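PDB 2PFE: alkaline serine protease, which probably acts as a secreted serine endopeptidase, cutting peptide bonds with the charge-relay machinery of the peptidase S1 family, here as the protease domain of a longer zymogen. Local coordinates for residues A1-G6 against S67-T72; G127-T132 against T167-I172; G81-T86 against P143-S148. One frame throughout, in Å; residues are numbered along the deposited sequence.

Interaction 1 of 3, residues A1-G6 against S67-T72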
# COMPACT_ATOMS: atom_id res chain seq x y z
N ALA A 1 -1.47 -19.31 1.73
CA ALA A 1 -0.23 -18.76 1.11
C ALA A 1 0.35 -17.60 1.92
O ALA A 1 -0.34 -17.01 2.76
CB ALA A 1 -0.50 -18.33 -0.34
N ALA A 2 1.60 -17.25 1.63
CA ALA A 2 2.26 -16.10 2.26
C ALA A 2 1.63 -14.80 1.78
O ALA A 2 1.35 -14.64 0.59
CB ALA A 2 3.75 -16.09 1.93
N ILE A 3 1.38 -13.88 2.72
CA ILE A 3 0.99 -12.51 2.39
C ILE A 3 2.25 -11.72 2.12
O ILE A 3 3.08 -11.53 3.01
CB ILE A 3 0.21 -11.84 3.56
CG1 ILE A 3 -1.07 -12.62 3.91
CG2 ILE A 3 -0.15 -10.40 3.24
CD1 ILE A 3 -2.05 -12.78 2.77
N ILE A 4 2.38 -11.21 0.90
CA ILE A 4 3.60 -10.52 0.48
C ILE A 4 3.22 -9.16 -0.15
O ILE A 4 2.38 -9.08 -1.07
CB ILE A 4 4.49 -11.41 -0.46
CG1 ILE A 4 4.99 -12.65 0.31
CG2 ILE A 4 5.69 -10.61 -1.00
CD1 ILE A 4 5.80 -13.60 -0.50
N GLY A 5 3.84 -8.10 0.34
CA GLY A 5 3.52 -6.77 -0.17
C GLY A 5 3.80 -6.69 -1.66
O GLY A 5 4.82 -7.18 -2.14
N GLY A 6 2.88 -6.06 -2.41
CA GLY A 6 3.04 -5.92 -3.86
C GLY A 6 2.32 -6.98 -4.67
O GLY A 6 2.15 -6.83 -5.88
N SER A 67 -7.20 -17.86 8.56
CA SER A 67 -6.14 -18.82 8.85
C SER A 67 -5.55 -19.46 7.59
O SER A 67 -4.47 -20.05 7.64
CB SER A 67 -6.68 -19.92 9.78
OG SER A 67 -7.78 -20.59 9.17
N ALA A 68 -6.25 -19.34 6.46
CA ALA A 68 -5.81 -19.91 5.19
C ALA A 68 -4.58 -19.19 4.62
O ALA A 68 -3.96 -19.68 3.67
CB ALA A 68 -6.94 -19.90 4.19
N ASP A 69 -4.23 -18.04 5.19
CA ASP A 69 -3.07 -17.28 4.72
C ASP A 69 -2.19 -16.79 5.88
O ASP A 69 -2.64 -16.73 7.03
CB ASP A 69 -3.52 -16.15 3.80
CG ASP A 69 -4.23 -16.67 2.56
OD1 ASP A 69 -3.54 -17.10 1.61
OD2 ASP A 69 -5.48 -16.67 2.56
N THR A 70 -0.94 -16.45 5.57
CA THR A 70 0.05 -16.16 6.61
C THR A 70 0.80 -14.85 6.35
O THR A 70 1.33 -14.64 5.26
CB THR A 70 1.09 -17.31 6.75
OG1 THR A 70 0.41 -18.56 6.93
CG2 THR A 70 2.01 -17.07 7.95
N VAL A 71 0.86 -14.00 7.37
CA VAL A 71 1.61 -12.75 7.30
C VAL A 71 3.13 -12.97 7.24
O VAL A 71 3.67 -13.90 7.86
CB VAL A 71 1.23 -11.78 8.45
CG1 VAL A 71 -0.22 -11.33 8.29
CG2 VAL A 71 1.49 -12.40 9.83
N THR A 72 3.80 -12.13 6.45
CA THR A 72 5.25 -12.11 6.35
C THR A 72 5.73 -10.65 6.40
O THR A 72 4.96 -9.73 6.07
CB THR A 72 5.78 -12.77 5.03
OG1 THR A 72 5.62 -11.86 3.94
CG2 THR A 72 5.07 -14.12 4.74
O HOH W 1 -0.40 -19.99 4.40
O HOH W 2 -2.02 -15.17 0.21
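Ala2 and Thr70 lie at the centre of a short, weakly bonded parallel pairing at the surface of the protease, where the N-terminal strand 2-5 runs beside strand 70-72. The short axes approach to 4.6 Å, and their N-to-C directions differ by 37°. Thr70 holds both ends of the pairing: its N donates to Ala1 O at 2.9 Å, and its O receives Ile3 N at 2.7 Å over a nearly straight bond. Ala2 CB and Thr72 CG2 meet at 3.7 Å, while Ile3 points inward to the N-terminal barrel, where Phe30 and Ile65 pack against it. There the side chains of Ile3 and Asp69 lie nearly perpendicular, CD1 of the isoleucine 3.8 Å from CB of the aspartate. The terminal ammonium group is gripped by Asp69, with Ala1 N 3.0 Å from OD1 in a salt bridge that reaches the carboxylate from above its plane, 43° out of it. A water spans Ala1 N and Thr70 OG1, and a second water donates to Asp69 OD1. At the far end the first torsion of Thr72 (chi1 78°) places its hydroxyl between backbone N and carbonyl carbon, turned to the opposite strand; OG1 donates to Ile3 O at 2.7 Å and is also hydrogen-bonded to Leu74 N.

Interaction 2 of 3, residues G127-T132 against T167-I172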
# COMPACT_ATOMS: atom_id res chain seq x y z
N GLY A 127 -2.96 14.93 2.87
CA GLY A 127 -1.88 14.23 3.58
C GLY A 127 -1.02 13.29 2.75
O GLY A 127 -0.28 12.49 3.30
N LEU A 128 -1.12 13.38 1.42
CA LEU A 128 -0.41 12.45 0.54
C LEU A 128 1.01 12.90 0.23
O LEU A 128 1.32 14.08 0.21
CB LEU A 128 -1.16 12.29 -0.77
CG LEU A 128 -2.57 11.70 -0.67
CD1 LEU A 128 -3.24 11.69 -2.03
CD2 LEU A 128 -2.55 10.32 -0.03
N THR A 129 1.86 11.92 -0.06
CA THR A 129 3.22 12.22 -0.48
C THR A 129 3.36 12.00 -1.97
O THR A 129 3.06 10.91 -2.45
CB THR A 129 4.21 11.31 0.28
OG1 THR A 129 4.10 11.60 1.68
CG2 THR A 129 5.66 11.57 -0.17
N ARG A 130 3.78 13.04 -2.68
CA ARG A 130 3.99 12.99 -4.13
C ARG A 130 5.39 12.47 -4.43
O ARG A 130 6.37 12.88 -3.79
CB ARG A 130 3.79 14.39 -4.74
CG ARG A 130 3.94 14.40 -6.22
CD ARG A 130 3.69 15.78 -6.78
NE ARG A 130 4.90 16.61 -6.76
CZ ARG A 130 4.99 17.83 -6.22
NH1 ARG A 130 3.95 18.40 -5.62
NH2 ARG A 130 6.13 18.49 -6.28
N THR A 131 5.49 11.55 -5.40
CA THR A 131 6.77 11.04 -5.86
C THR A 131 6.85 11.05 -7.38
O THR A 131 5.83 11.13 -8.07
CB THR A 131 7.05 9.59 -5.39
OG1 THR A 131 6.45 8.65 -6.30
CG2 THR A 131 6.52 9.33 -3.97
N THR A 132 8.06 10.88 -7.89
CA THR A 132 8.28 10.75 -9.31
C THR A 132 8.18 9.32 -9.85
O THR A 132 8.41 9.13 -11.04
CB THR A 132 9.66 11.26 -9.70
OG1 THR A 132 10.65 10.45 -9.02
CG2 THR A 132 9.83 12.77 -9.38
N THR A 167 3.11 9.73 -8.83
CA THR A 167 2.31 8.85 -7.99
C THR A 167 2.32 9.37 -6.59
O THR A 167 3.36 9.80 -6.10
CB THR A 167 2.97 7.50 -7.92
OG1 THR A 167 4.36 7.77 -7.66
CG2 THR A 167 2.75 6.75 -9.21
N PHE A 168 1.18 9.24 -5.95
CA PHE A 168 0.95 9.66 -4.57
C PHE A 168 0.83 8.43 -3.68
O PHE A 168 0.15 7.46 -4.03
CB PHE A 168 -0.34 10.49 -4.49
CG PHE A 168 -0.26 11.77 -5.23
CD1 PHE A 168 -0.65 11.86 -6.56
CD2 PHE A 168 0.23 12.89 -4.60
CE1 PHE A 168 -0.57 13.09 -7.25
CE2 PHE A 168 0.31 14.12 -5.26
CZ PHE A 168 -0.06 14.22 -6.57
N PHE A 169 1.43 8.50 -2.50
CA PHE A 169 1.21 7.50 -1.47
C PHE A 169 0.60 8.05 -0.18
O PHE A 169 0.86 9.18 0.20
CB PHE A 169 2.46 6.61 -1.23
CG PHE A 169 3.63 7.25 -0.51
CD1 PHE A 169 3.60 7.45 0.87
CD2 PHE A 169 4.83 7.52 -1.20
CE1 PHE A 169 4.71 7.93 1.54
CE2 PHE A 169 5.94 8.00 -0.54
CZ PHE A 169 5.90 8.20 0.85
N GLN A 170 -0.20 7.19 0.46
CA GLN A 170 -0.71 7.42 1.80
C GLN A 170 0.38 6.95 2.76
O GLN A 170 0.72 5.78 2.76
CB GLN A 170 -2.00 6.58 1.97
CG GLN A 170 -2.39 6.26 3.39
CD GLN A 170 -2.77 7.50 4.18
OE1 GLN A 170 -2.12 7.85 5.17
NE2 GLN A 170 -3.82 8.19 3.74
N PRO A 171 0.97 7.86 3.55
CA PRO A 171 2.00 7.47 4.52
C PRO A 171 1.52 6.36 5.46
O PRO A 171 0.33 6.30 5.84
CB PRO A 171 2.33 8.78 5.26
CG PRO A 171 2.01 9.83 4.22
CD PRO A 171 0.76 9.32 3.55
N ILE A 172 2.44 5.45 5.78
CA ILE A 172 2.07 4.24 6.52
C ILE A 172 1.82 4.47 7.99
O ILE A 172 0.90 3.88 8.56
CB ILE A 172 3.08 3.09 6.30
CG1 ILE A 172 2.58 1.77 6.90
CG2 ILE A 172 4.47 3.43 6.87
CD1 ILE A 172 1.28 1.25 6.29
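Thr129 and Phe169 form an antiparallel hydrogen-bonded pair in the C-terminal barrel of this chymotrypsin-like fold, where strand 128-131 runs beside strand 164-171. Two backbone bonds of 2.9 Å each join them, Thr129 N to Phe169 O, in the carbonyl plane, and Phe169 N to Thr129 O. At the next hydrogen-bonded pair, two residues on, Thr131 N donates to Thr167 O at 2.8 Å. Strand 164-171 also passes the active site: the Gln170 side chain is about 4 Å from that of Asp59, the predicted charge-relay aspartate. The barrel interior is the tight side. Thr129 CB sits over the centre of the Phe169 ring, 3.6 Å from the centroid and 14° off the normal, a CH-pi contact, with CG2 reaching CZ at 3.5 Å. Thr131 CG2 comes obliquely to the same ring, Pro171 CA lies in plane at its edge, and the Trp144 ring meets it with planes about 35° apart. Replacing Phe169 with an alanine would probably open a gap beneath Thr129 and leave the indole of Trp144 without its aromatic neighbour. On the other side Arg130 and Phe168 are partly exposed, with Leu128 buried beside them. The aliphatic chain of Arg130 runs along the Phe168 ring, CB coming 3.5 Å from CE2, and a bend at chi3 carries the guanidinium away to Gln112 and a glycerol probably from the crystallisation liquor. Leu128 CD1 closes on Phe168 CB at 4.0 Å from the neighbouring strand, the two side chains nearly perpendicular. Both faces thus pack carbon on a ring and differ in their polar groups: Thr131 OG1 is hydrogen-bonded to Ala133 N within the buried side, whereas the Arg130 charge is carried outward.

Interaction 3 of 3, residues G81-T86 against P143-S148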
# COMPACT_ATOMS: atom_id res chain seq x y z
N GLY A 81 12.68 -12.32 -6.33
CA GLY A 81 12.90 -12.28 -4.89
C GLY A 81 12.14 -11.23 -4.11
O GLY A 81 11.17 -10.64 -4.62
N THR A 82 12.60 -10.98 -2.89
CA THR A 82 11.90 -10.13 -1.93
C THR A 82 12.81 -9.13 -1.21
O THR A 82 14.04 -9.25 -1.23
CB THR A 82 11.20 -10.98 -0.85
OG1 THR A 82 12.17 -11.83 -0.21
CG2 THR A 82 10.09 -11.82 -1.46
N VAL A 83 12.17 -8.13 -0.59
CA VAL A 83 12.81 -7.21 0.38
C VAL A 83 12.15 -7.40 1.76
O VAL A 83 10.92 -7.53 1.86
CB VAL A 83 12.70 -5.71 -0.05
CG1 VAL A 83 13.54 -4.83 0.86
CG2 VAL A 83 13.13 -5.51 -1.50
N THR A 84 12.97 -7.42 2.81
CA THR A 84 12.45 -7.57 4.17
C THR A 84 12.22 -6.20 4.80
O THR A 84 13.11 -5.34 4.79
CB THR A 84 13.40 -8.39 5.05
OG1 THR A 84 13.53 -9.69 4.47
CG2 THR A 84 12.83 -8.54 6.47
N VAL A 85 11.00 -6.00 5.31
CA VAL A 85 10.60 -4.77 6.01
C VAL A 85 11.07 -4.88 7.46
O VAL A 85 10.74 -5.85 8.16
CB VAL A 85 9.07 -4.60 5.97
CG1 VAL A 85 8.65 -3.33 6.69
CG2 VAL A 85 8.57 -4.55 4.53
N THR A 86 11.86 -3.92 7.91
CA THR A 86 12.38 -3.96 9.29
C THR A 86 11.79 -2.87 10.21
O THR A 86 12.06 -2.84 11.40
CB THR A 86 13.91 -3.85 9.33
OG1 THR A 86 14.30 -2.58 8.80
CG2 THR A 86 14.58 -4.95 8.53
N PRO A 143 3.03 -1.42 -1.41
CA PRO A 143 3.95 -0.81 -0.46
C PRO A 143 5.00 0.09 -1.10
O PRO A 143 5.42 -0.15 -2.25
CB PRO A 143 4.66 -2.03 0.14
CG PRO A 143 4.72 -3.03 -1.02
CD PRO A 143 3.36 -2.83 -1.68
N TRP A 144 5.48 1.03 -0.29
CA TRP A 144 6.59 1.92 -0.63
C TRP A 144 7.67 1.70 0.40
O TRP A 144 7.37 1.66 1.61
CB TRP A 144 6.14 3.39 -0.59
CG TRP A 144 5.17 3.70 -1.68
CD1 TRP A 144 3.88 3.28 -1.76
CD2 TRP A 144 5.42 4.48 -2.88
NE1 TRP A 144 3.30 3.72 -2.93
CE2 TRP A 144 4.22 4.46 -3.63
CE3 TRP A 144 6.54 5.16 -3.39
CZ2 TRP A 144 4.08 5.13 -4.85
CZ3 TRP A 144 6.41 5.81 -4.63
CH2 TRP A 144 5.18 5.79 -5.34
N LEU A 145 8.90 1.55 -0.07
CA LEU A 145 10.07 1.32 0.78
C LEU A 145 11.19 2.29 0.44
O LEU A 145 11.46 2.59 -0.74
CB LEU A 145 10.61 -0.11 0.60
CG LEU A 145 9.78 -1.27 1.16
CD1 LEU A 145 10.30 -2.57 0.55
CD2 LEU A 145 9.83 -1.29 2.66
N THR A 146 11.82 2.80 1.49
CA THR A 146 13.13 3.41 1.34
C THR A 146 14.06 2.47 2.09
O THR A 146 14.02 2.40 3.33
CB THR A 146 13.18 4.84 1.90
OG1 THR A 146 12.24 5.64 1.17
CG2 THR A 146 14.58 5.42 1.75
N GLY A 147 14.89 1.74 1.35
CA GLY A 147 15.66 0.63 1.93
C GLY A 147 14.72 -0.39 2.54
O GLY A 147 13.81 -0.87 1.87
N SER A 148 14.92 -0.71 3.82
CA SER A 148 14.04 -1.65 4.52
C SER A 148 12.92 -0.97 5.34
O SER A 148 12.21 -1.62 6.13
CB SER A 148 14.88 -2.54 5.43
OG SER A 148 15.50 -1.73 6.41
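The flat group at this contact is the peptide that follows Ser148, whose carbonyl O takes Thr86 N in its plane at 2.9 Å, nearly straight (168°). The CA-H of Val85 also approaches that oxygen, Val85 CA to Ser148 O 3.5 Å. Next to it the two hydroxyls pair, Thr86 OG1 to Ser148 OG at 2.8 Å. A chi1 of 63° in both residues tucks each hydroxyl back over its own main chain, which turns the two oxygens toward each other, and either could be the donor. Ser148 CB also rests 3.4 Å from Thr84 O. Deeper in, Leu145 spreads its two methyls over two valines: CD1 touches Val83 CG1 at 4.0 Å, those side chains running antiparallel, side by side, while CD2 meets Val85 CG2 at 4.0 Å. Val85 also packs on Ala150. Gly147, with positive phi, and Ser148 are the central residues of a turn of type II' geometry, the tip of the beta-hairpin formed by strands 143-146 and 149-157. This hairpin of the C-terminal barrel is thereby fastened to the segment linking the two barrels of the S1 protease fold.

From the N terminus, interaction 1 comes first: it joins strand 2-5 to 70-72 and closes a loop holding most of the N-terminal barrel strands. Interaction 3 opens within the linking segment, at 81-86, before interaction 2 opens at 127-132. Interaction 3 closes at 143-148 while interaction 2 is still open, so the two cross; interaction 2 closes last, at 167-172, inside the C-terminal barrel. Trp144 bridges the crossed pair, its CH2 packing against the hydroxyl of Thr131. Interaction 1 stands in series with both, yet Gly6 N lies 3.3 Å from Pro143 CD, bringing the N-terminal strand against the second barrel.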